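Local coordinates for protein probable glutathione S-transferase 5 (Caenorhabditis elegans, PDB 1ZL9) that conjugates reduced glutathione to a wide range of hydrophobic electrophiles, both foreign and endogenous, as a sigma-class glutathione transferase, at residues E16-I21 against R71-E76; D95-Y100 against D159-Q164; S101-P106 against L128-K133. All blocks are in the same frame, centred on the assembly; numbering follows the deposited sequence.

Contact 1: E16-I21 against R71-E76; sequences EVSRQI and RFLARE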
loop_
_atom_site.group_PDB
_atom_site.type_symbol
_atom_site.label_atom_id
_atom_site.label_comp_id
_atom_site.label_asym_id
_atom_site.label_seq_id
_atom_site.Cartn_x
_atom_site.Cartn_y
_atom_site.Cartn_z
ATOM N N GLU A 16 7.647 -13.787 -0.016
ATOM C CA GLU A 16 8.818 -14.114 0.737
ATOM C C GLU A 16 8.841 -13.440 2.079
ATOM O O GLU A 16 9.230 -14.039 3.093
ATOM C CB GLU A 16 10.085 -13.809 -0.061
ATOM C CG GLU A 16 11.371 -14.167 0.674
ATOM C CD GLU A 16 11.559 -15.676 0.853
ATOM O OE1 GLU A 16 10.723 -16.454 0.346
ATOM O OE2 GLU A 16 12.596 -16.079 1.434
ATOM N N VAL A 17 8.418 -12.193 2.157
ATOM C CA VAL A 17 8.509 -11.519 3.452
ATOM C C VAL A 17 7.664 -12.192 4.564
ATOM O O VAL A 17 8.095 -12.276 5.740
ATOM C CB VAL A 17 8.264 -10.015 3.354
ATOM C CG1 VAL A 17 6.849 -9.672 2.997
ATOM C CG2 VAL A 17 8.636 -9.311 4.679
ATOM N N SER A 18 6.486 -12.671 4.171
ATOM C CA SER A 18 5.613 -13.409 5.067
ATOM C C SER A 18 6.276 -14.688 5.503
ATOM O O SER A 18 6.222 -15.061 6.662
ATOM C CB SER A 18 4.245 -13.605 4.397
ATOM O OG SER A 18 3.614 -12.347 4.315
ATOM N N ARG A 19 6.933 -15.388 4.581
ATOM C CA ARG A 19 7.641 -16.600 4.950
ATOM C C ARG A 19 8.740 -16.286 5.982
ATOM O O ARG A 19 8.990 -17.061 6.898
ATOM C CB ARG A 19 8.296 -17.234 3.718
ATOM C CG ARG A 19 7.356 -17.571 2.571
ATOM C CD ARG A 19 8.022 -18.537 1.615
ATOM N NE ARG A 19 7.212 -18.872 0.467
ATOM C CZ ARG A 19 7.306 -18.314 -0.717
ATOM N NH1 ARG A 19 8.217 -17.395 -0.966
ATOM N NH2 ARG A 19 6.513 -18.725 -1.691
ATOM N N GLN A 20 9.379 -15.147 5.826
ATOM C CA GLN A 20 10.478 -14.756 6.723
ATOM C C GLN A 20 9.970 -14.309 8.094
ATOM O O GLN A 20 10.608 -14.543 9.101
ATOM C CB GLN A 20 11.368 -13.716 6.082
ATOM C CG GLN A 20 12.191 -14.334 4.904
ATOM C CD GLN A 20 13.309 -13.452 4.380
ATOM O OE1 GLN A 20 13.732 -12.527 5.051
ATOM N NE2 GLN A 20 13.847 -13.806 3.213
ATOM N N ILE A 21 8.802 -13.681 8.117
ATOM C CA ILE A 21 8.151 -13.366 9.379
ATOM C C ILE A 21 7.848 -14.639 10.129
ATOM O O ILE A 21 8.152 -14.773 11.321
ATOM C CB ILE A 21 6.856 -12.548 9.147
ATOM C CG1 ILE A 21 7.199 -11.150 8.669
ATOM C CG2 ILE A 21 5.949 -12.572 10.347
ATOM C CD1 ILE A 21 5.997 -10.340 8.097
ATOM N N ARG A 71 1.801 -7.140 7.143
ATOM C CA ARG A 71 1.450 -6.257 8.279
ATOM C C ARG A 71 0.630 -7.022 9.336
ATOM O O ARG A 71 0.867 -6.898 10.536
ATOM C CB ARG A 71 0.709 -4.991 7.820
ATOM C CG ARG A 71 0.328 -4.029 8.987
ATOM C CD ARG A 71 -0.203 -2.698 8.589
ATOM N NE ARG A 71 0.909 -1.975 8.017
ATOM C CZ ARG A 71 1.200 -1.879 6.731
ATOM N NH1 ARG A 71 0.363 -2.290 5.751
ATOM N NH2 ARG A 71 2.334 -1.305 6.397
ATOM N N PHE A 72 -0.295 -7.847 8.889
ATOM C CA PHE A 72 -1.125 -8.606 9.798
ATOM C C PHE A 72 -0.246 -9.557 10.600
ATOM O O PHE A 72 -0.288 -9.585 11.854
ATOM C CB PHE A 72 -2.157 -9.407 9.011
ATOM C CG PHE A 72 -2.849 -10.461 9.845
ATOM C CD1 PHE A 72 -3.813 -10.096 10.751
ATOM C CD2 PHE A 72 -2.561 -11.816 9.700
ATOM C CE1 PHE A 72 -4.473 -11.070 11.528
ATOM C CE2 PHE A 72 -3.172 -12.760 10.517
ATOM C CZ PHE A 72 -4.132 -12.394 11.400
ATOM N N LEU A 73 0.636 -10.263 9.878
ATOM C CA LEU A 73 1.504 -11.215 10.551
ATOM C C LEU A 73 2.524 -10.491 11.444
ATOM O O LEU A 73 2.783 -10.933 12.573
ATOM C CB LEU A 73 2.222 -12.097 9.562
ATOM C CG LEU A 73 1.334 -13.047 8.736
ATOM C CD1 LEU A 73 2.225 -13.661 7.729
ATOM C CD2 LEU A 73 0.692 -14.079 9.538
ATOM N N ALA A 74 3.110 -9.419 10.961
ATOM C CA ALA A 74 4.091 -8.679 11.748
ATOM C C ALA A 74 3.463 -8.169 13.059
ATOM O O ALA A 74 4.132 -8.216 14.121
ATOM C CB ALA A 74 4.729 -7.521 10.968
ATOM N N ARG A 75 2.225 -7.687 13.009
ATOM C CA ARG A 75 1.588 -7.218 14.229
ATOM C C ARG A 75 1.340 -8.347 15.233
ATOM O O ARG A 75 1.497 -8.121 16.421
ATOM C CB ARG A 75 0.302 -6.511 13.950
ATOM C CG ARG A 75 0.540 -5.135 13.338
ATOM C CD ARG A 75 -0.755 -4.416 12.892
ATOM N NE ARG A 75 -1.684 -4.230 13.981
ATOM C CZ ARG A 75 -2.864 -3.614 13.894
ATOM N NH1 ARG A 75 -3.297 -3.111 12.723
ATOM N NH2 ARG A 75 -3.603 -3.489 15.008
ATOM N N GLU A 76 1.010 -9.547 14.744
ATOM C CA GLU A 76 0.758 -10.700 15.645
ATOM C C GLU A 76 2.102 -11.079 16.321
ATOM O O GLU A 76 2.127 -11.549 17.468
ATOM C CB GLU A 76 0.266 -11.919 14.883
ATOM C CG GLU A 76 -1.125 -11.842 14.319
ATOM C CD GLU A 76 -2.156 -11.576 15.416
ATOM O OE1 GLU A 76 -3.036 -10.669 15.197
ATOM O OE2 GLU A 76 -2.026 -12.216 16.515
#
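Glu16 OE2, in the thioredoxin-like domain, is gripped by three groups, among them Gln20 one turn further along helix 16-25, whose NE2 donates to Glu16 OE2 over 3.1 Å in an almost straight bond (174° at the hydrogen). That donor comes from the anti side of the carboxylate, while Trp198 NE1 and the guanidinium of Arg202, both from the C-terminal domain, also hold OE2. The other oxygen, Glu16 OE1, forms a salt bridge of 3.0 Å with Arg19 NH1; it lies in the guanidinium plane, and NH1 meets it nearly along its C-O bond. Arg19 also pairs through NE with Asp31. A glutamate with two oxygens to share suits this buried spot, where a negative charge would probably be costly without its basic partners.

In this domain helices 16-25 and 66-76 pack on one face of the sheet. Their short segments run nearly parallel, at 14°, with axes 9.7 Å apart, and the interface between them is largely apolar. Ile21 is its wedge. With CG2 anti to the backbone N, this branch presses on Leu73, its methyl lying 3.8 Å from Leu73 CB, whereas the other branch reaches on to Ala74; the small alanine leaves room for it and lets the backbones approach to 6.6 Å between Ile21 CA and Ala74 CA. Trp157 of helix 157-171 packs against both Ile21 and Ala74. On the opposite side of helix 66-76 from this interface, Arg75 forms a salt bridge to Glu87 of the second subunit. One turn before Ile21, small Ser18 lets Leu73 fold in close, with Leu73 CD1 equally near, at 3.9 Å, to Ser18 CB and Ser18 OG.

Contact 2: D95-Y100 against D159-Q164; sequences DQYKDY and DLAIAQ. With GSH (glutathione), chain D.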
loop_
_atom_site.group_PDB
_atom_site.type_symbol
_atom_site.label_atom_id
_atom_site.label_comp_id
_atom_site.label_asym_id
_atom_site.label_seq_id
_atom_site.Cartn_x
_atom_site.Cartn_y
_atom_site.Cartn_z
ATOM N N ASP A 95 5.238 1.576 1.895
ATOM C CA ASP A 95 4.487 2.181 0.796
ATOM C C ASP A 95 5.384 2.902 -0.191
ATOM O O ASP A 95 5.102 2.899 -1.398
ATOM C CB ASP A 95 3.415 3.120 1.331
ATOM C CG ASP A 95 2.174 2.343 1.815
ATOM O OD1 ASP A 95 2.245 1.079 1.925
ATOM O OD2 ASP A 95 1.083 2.918 2.058
ATOM N N GLN A 96 6.459 3.537 0.283
ATOM C CA GLN A 96 7.406 4.118 -0.663
ATOM C C GLN A 96 8.099 2.994 -1.458
ATOM O O GLN A 96 8.463 3.154 -2.583
ATOM C CB GLN A 96 8.459 4.986 0.055
ATOM C CG GLN A 96 9.343 5.793 -0.864
ATOM C CD GLN A 96 8.648 6.807 -1.681
ATOM O OE1 GLN A 96 9.138 7.164 -2.773
ATOM N NE2 GLN A 96 7.562 7.321 -1.199
ATOM N N TYR A 97 8.352 1.866 -0.807
ATOM C CA TYR A 97 8.875 0.677 -1.459
ATOM C C TYR A 97 7.945 0.143 -2.579
ATOM O O TYR A 97 8.389 -0.259 -3.653
ATOM C CB TYR A 97 9.120 -0.400 -0.380
ATOM C CG TYR A 97 9.611 -1.710 -0.930
ATOM C CD1 TYR A 97 10.715 -1.760 -1.767
ATOM C CD2 TYR A 97 9.068 -2.914 -0.517
ATOM C CE1 TYR A 97 11.172 -2.934 -2.284
ATOM C CE2 TYR A 97 9.596 -4.177 -1.020
ATOM C CZ TYR A 97 10.660 -4.132 -1.908
ATOM O OH TYR A 97 11.243 -5.283 -2.466
ATOM N N LYS A 98 6.652 0.135 -2.343
ATOM C CA LYS A 98 5.691 -0.122 -3.417
ATOM C C LYS A 98 5.812 0.833 -4.574
ATOM O O LYS A 98 5.694 0.401 -5.702
ATOM C CB LYS A 98 4.246 0.012 -2.931
ATOM C CG LYS A 98 3.504 -1.178 -2.679
ATOM C CD LYS A 98 1.968 -0.868 -2.674
ATOM C CE LYS A 98 1.189 -1.867 -1.800
ATOM N NZ LYS A 98 1.025 -3.186 -2.433
ATOM N N ASP A 99 5.953 2.143 -4.310
ATOM C CA ASP A 99 6.150 3.139 -5.378
ATOM C C ASP A 99 7.437 2.854 -6.184
ATOM O O ASP A 99 7.436 2.913 -7.378
ATOM C CB ASP A 99 6.193 4.557 -4.805
ATOM C CG ASP A 99 4.858 5.016 -4.244
ATOM O OD1 ASP A 99 3.822 4.366 -4.523
ATOM O OD2 ASP A 99 4.757 6.083 -3.553
ATOM N N TYR A 100 8.537 2.525 -5.505
ATOM C CA TYR A 100 9.769 2.161 -6.159
ATOM C C TYR A 100 9.517 0.947 -7.027
ATOM O O TYR A 100 9.928 0.904 -8.186
ATOM C CB TYR A 100 10.842 1.824 -5.114
ATOM C CG TYR A 100 11.942 0.886 -5.553
ATOM C CD1 TYR A 100 12.883 1.288 -6.488
ATOM C CD2 TYR A 100 12.074 -0.388 -5.006
ATOM C CE1 TYR A 100 13.919 0.382 -6.895
ATOM C CE2 TYR A 100 13.087 -1.256 -5.386
ATOM C CZ TYR A 100 14.021 -0.862 -6.304
ATOM O OH TYR A 100 15.055 -1.700 -6.685
ATOM N N ASP A 159 12.620 -4.314 7.349
ATOM C CA ASP A 159 14.023 -4.764 7.302
ATOM C C ASP A 159 14.147 -6.077 6.496
ATOM O O ASP A 159 15.063 -6.257 5.711
ATOM C CB ASP A 159 14.552 -5.027 8.673
ATOM C CG ASP A 159 14.762 -3.775 9.491
ATOM O OD1 ASP A 159 15.463 -2.807 9.039
ATOM O OD2 ASP A 159 14.315 -3.752 10.653
ATOM N N LEU A 160 13.240 -7.018 6.769
ATOM C CA LEU A 160 13.274 -8.298 6.083
ATOM C C LEU A 160 13.086 -8.110 4.589
ATOM O O LEU A 160 13.815 -8.735 3.795
ATOM C CB LEU A 160 12.193 -9.280 6.621
ATOM C CG LEU A 160 12.433 -9.691 8.070
ATOM C CD1 LEU A 160 11.235 -10.401 8.652
ATOM C CD2 LEU A 160 13.589 -10.595 8.314
ATOM N N ALA A 161 12.098 -7.315 4.221
ATOM C CA ALA A 161 11.781 -7.105 2.803
ATOM C C ALA A 161 12.929 -6.381 2.086
ATOM O O ALA A 161 13.369 -6.804 0.987
ATOM C CB ALA A 161 10.421 -6.379 2.586
ATOM N N ILE A 162 13.462 -5.346 2.710
ATOM C CA ILE A 162 14.485 -4.570 2.039
ATOM C C ILE A 162 15.793 -5.365 1.965
ATOM O O ILE A 162 16.481 -5.356 0.967
ATOM C CB ILE A 162 14.683 -3.206 2.780
ATOM C CG1 ILE A 162 13.432 -2.279 2.621
ATOM C CG2 ILE A 162 15.910 -2.524 2.330
ATOM C CD1 ILE A 162 13.015 -1.995 1.194
ATOM N N ALA A 163 16.181 -6.020 3.055
ATOM C CA ALA A 163 17.360 -6.875 3.012
ATOM C C ALA A 163 17.285 -7.954 1.969
ATOM O O ALA A 163 18.262 -8.223 1.289
ATOM C CB ALA A 163 17.656 -7.528 4.360
ATOM N N GLN A 164 16.113 -8.525 1.767
ATOM C CA GLN A 164 15.984 -9.590 0.769
ATOM C C GLN A 164 16.093 -9.010 -0.677
ATOM O O GLN A 164 16.719 -9.594 -1.562
ATOM C CB GLN A 164 14.635 -10.289 0.943
ATOM C CG GLN A 164 14.483 -11.500 -0.013
ATOM C CD GLN A 164 15.625 -12.504 0.054
ATOM O OE1 GLN A 164 16.418 -12.671 -0.914
ATOM N NE2 GLN A 164 15.749 -13.147 1.182
HETATM N N1 GSH D . 2.383 6.766 -2.682
HETATM C CA1 GSH D . 2.144 8.164 -2.560
HETATM C C1 GSH D . 1.107 8.475 -1.554
HETATM O O11 GSH D . 1.048 9.498 -0.623
HETATM O O12 GSH D . 0.031 7.697 -1.518
HETATM C CB1 GSH D . 2.093 8.993 -3.778
HETATM C CG1 GSH D . 2.436 10.441 -3.399
HETATM C CD1 GSH D . 2.336 11.365 -4.607
HETATM O OE1 GSH D . 2.319 10.803 -5.829
HETATM N N2 GSH D . 2.275 12.676 -4.443
HETATM C CA2 GSH D . 2.119 13.629 -5.546
HETATM C C2 GSH D . 3.110 14.742 -5.473
HETATM O O2 GSH D . 3.364 15.316 -4.264
HETATM C CB2 GSH D . 0.725 14.201 -5.436
HETATM S SG2 GSH D . 0.458 15.360 -6.790
HETATM N N3 GSH D . 3.692 15.199 -6.563
HETATM C CA3 GSH D . 4.516 16.383 -6.579
HETATM C C3 GSH D . 5.984 16.098 -6.716
HETATM O O31 GSH D . 6.447 14.779 -6.798
HETATM O O32 GSH D . 6.857 17.073 -6.716
HETATM O O HOH W 1 11.413 -7.618 -0.851
#
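Tyr97 joins two helices in two ways at once, its ring lying under a methyl of Ile162 while its hydroxyl reaches the backbone of Ala161 through a water. The pair belongs to the all-helical C-terminal domain of the transferase, where helix 84-112 packs against helix 157-171. Ile162 CD1 stands over one face of the ring in a CH-pi contact, 4.0 Å from the Tyr97 centroid and 18° off the normal. The isoleucine is long enough to bring its terminal methyl there although its backbone is well removed, and the tyrosine, with CG anti to its backbone N (chi1 178°), swings its ring outward to span the gap. The small Ala161 lets the ring end approach, with Ala161 CB 4.3 Å from Tyr97 CE2.

The far side of helix 84-112 serves the active site of the second subunit. There Asp95 forms a salt bridge with Lys98 of the second subunit, and the glutathione bound by Ser66, Gln52 and Trp39 of the second subunit is completed across the interface: GSH N1 donates to Asp99 OD2 over 2.6 Å. The bridging water lies 2.8 Å from Tyr97 OH and donates to Ala161 O over 2.8 Å.

Contact 3: S101-P106 against L128-K133; sequences SSEARP and LPAFEK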
loop_
_atom_site.group_PDB
_atom_site.type_symbol
_atom_site.label_atom_id
_atom_site.label_comp_id
_atom_site.label_asym_id
_atom_site.label_seq_id
_atom_site.Cartn_x
_atom_site.Cartn_y
_atom_site.Cartn_z
ATOM N N SER A 101 8.877 -0.062 -6.458
ATOM C CA SER A 101 8.653 -1.300 -7.192
ATOM C C SER A 101 7.802 -1.037 -8.435
ATOM O O SER A 101 8.018 -1.694 -9.476
ATOM C CB SER A 101 8.000 -2.382 -6.334
ATOM O OG SER A 101 8.741 -2.516 -5.143
ATOM N N SER A 102 6.866 -0.087 -8.347
ATOM C CA SER A 102 6.049 0.284 -9.507
ATOM C C SER A 102 6.864 0.971 -10.547
ATOM O O SER A 102 6.661 0.689 -11.739
ATOM C CB SER A 102 4.847 1.225 -9.239
ATOM O OG SER A 102 4.006 0.632 -8.314
ATOM N N GLU A 103 7.791 1.830 -10.138
ATOM C CA GLU A 103 8.602 2.531 -11.095
ATOM C C GLU A 103 9.551 1.568 -11.796
ATOM O O GLU A 103 9.835 1.720 -13.002
ATOM C CB GLU A 103 9.461 3.639 -10.441
ATOM C CG GLU A 103 8.650 4.802 -9.881
ATOM C CD GLU A 103 9.509 5.826 -9.070
ATOM O OE1 GLU A 103 8.840 6.717 -8.461
ATOM O OE2 GLU A 103 10.805 5.734 -9.023
ATOM N N ALA A 104 10.106 0.612 -11.028
ATOM C CA ALA A 104 11.053 -0.325 -11.586
ATOM C C ALA A 104 10.447 -1.477 -12.355
ATOM O O ALA A 104 11.180 -2.242 -13.015
ATOM C CB ALA A 104 11.929 -0.903 -10.500
ATOM N N ARG A 105 9.138 -1.634 -12.259
ATOM C CA ARG A 105 8.482 -2.811 -12.782
ATOM C C ARG A 105 8.825 -3.159 -14.277
ATOM O O ARG A 105 8.928 -4.334 -14.591
ATOM C CB ARG A 105 6.943 -2.732 -12.628
ATOM C CG ARG A 105 6.306 -4.066 -12.955
ATOM C CD ARG A 105 4.877 -4.271 -12.457
ATOM N NE ARG A 105 4.850 -4.369 -10.992
ATOM C CZ ARG A 105 4.301 -3.449 -10.197
ATOM N NH1 ARG A 105 3.711 -2.374 -10.717
ATOM N NH2 ARG A 105 4.362 -3.597 -8.879
ATOM N N PRO A 106 8.864 -2.189 -15.209
ATOM C CA PRO A 106 9.189 -2.481 -16.630
ATOM C C PRO A 106 10.526 -3.258 -16.786
ATOM O O PRO A 106 10.597 -4.183 -17.589
ATOM C CB PRO A 106 9.241 -1.099 -17.268
ATOM C CG PRO A 106 8.255 -0.320 -16.455
ATOM C CD PRO A 106 8.496 -0.776 -15.045
ATOM N N LEU A 128 17.708 2.233 -12.829
ATOM C CA LEU A 128 18.733 2.849 -11.996
ATOM C C LEU A 128 18.306 4.165 -11.387
ATOM O O LEU A 128 18.593 4.410 -10.195
ATOM C CB LEU A 128 20.095 2.968 -12.728
ATOM C CG LEU A 128 20.777 1.599 -12.823
ATOM C CD1 LEU A 128 21.983 1.653 -13.777
ATOM C CD2 LEU A 128 21.261 1.109 -11.475
ATOM N N PRO A 129 17.610 5.020 -12.119
ATOM C CA PRO A 129 17.048 6.208 -11.489
ATOM C C PRO A 129 16.066 5.876 -10.333
ATOM O O PRO A 129 16.079 6.493 -9.271
ATOM C CB PRO A 129 16.315 6.893 -12.637
ATOM C CG PRO A 129 17.093 6.484 -13.903
ATOM C CD PRO A 129 17.422 5.040 -13.582
ATOM N N ALA A 130 15.231 4.858 -10.510
ATOM C CA ALA A 130 14.313 4.483 -9.430
ATOM C C ALA A 130 15.028 3.997 -8.144
ATOM O O ALA A 130 14.658 4.354 -6.989
ATOM C CB ALA A 130 13.364 3.428 -9.927
ATOM N N PHE A 131 15.976 3.127 -8.387
ATOM C CA PHE A 131 16.798 2.493 -7.391
ATOM C C PHE A 131 17.567 3.545 -6.630
ATOM O O PHE A 131 17.607 3.504 -5.441
ATOM C CB PHE A 131 17.795 1.533 -8.057
ATOM C CG PHE A 131 18.827 0.996 -7.132
ATOM C CD1 PHE A 131 18.500 -0.000 -6.211
ATOM C CD2 PHE A 131 20.147 1.449 -7.222
ATOM C CE1 PHE A 131 19.467 -0.494 -5.357
ATOM C CE2 PHE A 131 21.124 0.986 -6.394
ATOM C CZ PHE A 131 20.764 -0.024 -5.423
ATOM N N GLU A 132 18.177 4.476 -7.337
ATOM C CA GLU A 132 19.014 5.495 -6.678
ATOM C C GLU A 132 18.155 6.466 -5.849
ATOM O O GLU A 132 18.527 6.866 -4.736
ATOM C CB GLU A 132 19.857 6.219 -7.731
ATOM C CG GLU A 132 20.924 5.238 -8.230
ATOM C CD GLU A 132 21.964 5.789 -9.198
ATOM O OE1 GLU A 132 21.898 6.983 -9.535
ATOM O OE2 GLU A 132 22.849 4.979 -9.607
ATOM N N LYS A 133 16.976 6.785 -6.326
ATOM C CA LYS A 133 16.084 7.632 -5.545
ATOM C C LYS A 133 15.647 6.927 -4.251
ATOM O O LYS A 133 15.731 7.479 -3.168
ATOM C CB LYS A 133 14.891 7.989 -6.398
ATOM C CG LYS A 133 13.738 8.661 -5.704
ATOM C CD LYS A 133 12.707 9.209 -6.735
ATOM C CE LYS A 133 11.246 8.933 -6.387
ATOM N NZ LYS A 133 10.402 8.467 -7.674
HETATM O O HOH W 2 12.008 4.961 -6.686
#
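Glu103 and Lys133 form a salt bridge across the antiparallel pair of long helices, 84-112 and 119-145, of the all-helical C-terminal domain of this glutathione transferase. Lys133 NZ donates to Glu103 OE1 over 2.5 Å, a separation so short that its exact value is doubtful, though the pairing of opposite charges is clear. The amine lies nearer OE1, but Lys133 NZ is also 3.1 Å from Glu103 OE2. A water donates to Glu103 OE2 over 2.7 Å and, with its other hydrogen, to the backbone oxygen Ala130 O. A glutamate suits this partly exposed edge of the helix pair because its chain, extended beyond CG (chi2 173°), spans the gap between helices. The Lys133 chain crosses that of Glu103 at about a right angle, bending at chi3 and chi4 to deliver its amine.

Beneath the salt bridge the helices come close because alanines face each other: Ala104 CA and Ala130 CA lie 6.2 Å apart, and the short axes run 8.9 Å apart at 156°. Both helices kink at prolines, Pro106 and Pro129, whose nitrogens have no hydrogen to give to the preceding turn. Ser101 OG and Ser102 OG bond to the backbone oxygens of Tyr97 and Lys98, one turn back. Glu103 also covers the alanine directly, with Glu103 OE2 lying 3.6 Å from Ala130 CB.

Overall arrangement
Following the chain from its N terminus, contact 1 closes first, joining helix 16-25 to helix 66-76 around the intervening strands of the thioredoxin-like domain. The chain then enters helix 84-112, which both remaining contacts use. Contact 3 pairs it with the next helix, 119-145, and lies nested inside the longer loop that contact 2 closes by bringing helix 157-171 back against an earlier part of helix 84-112. Contacts 1 and 2 touch where Val17 meets Ala161 and Leu160, joining the two domains; contacts 2 and 3 touch where Tyr100 packs on Ala130 and Phe131. Contacts 1 and 3 lie about 24 Å apart between centres and do not meet.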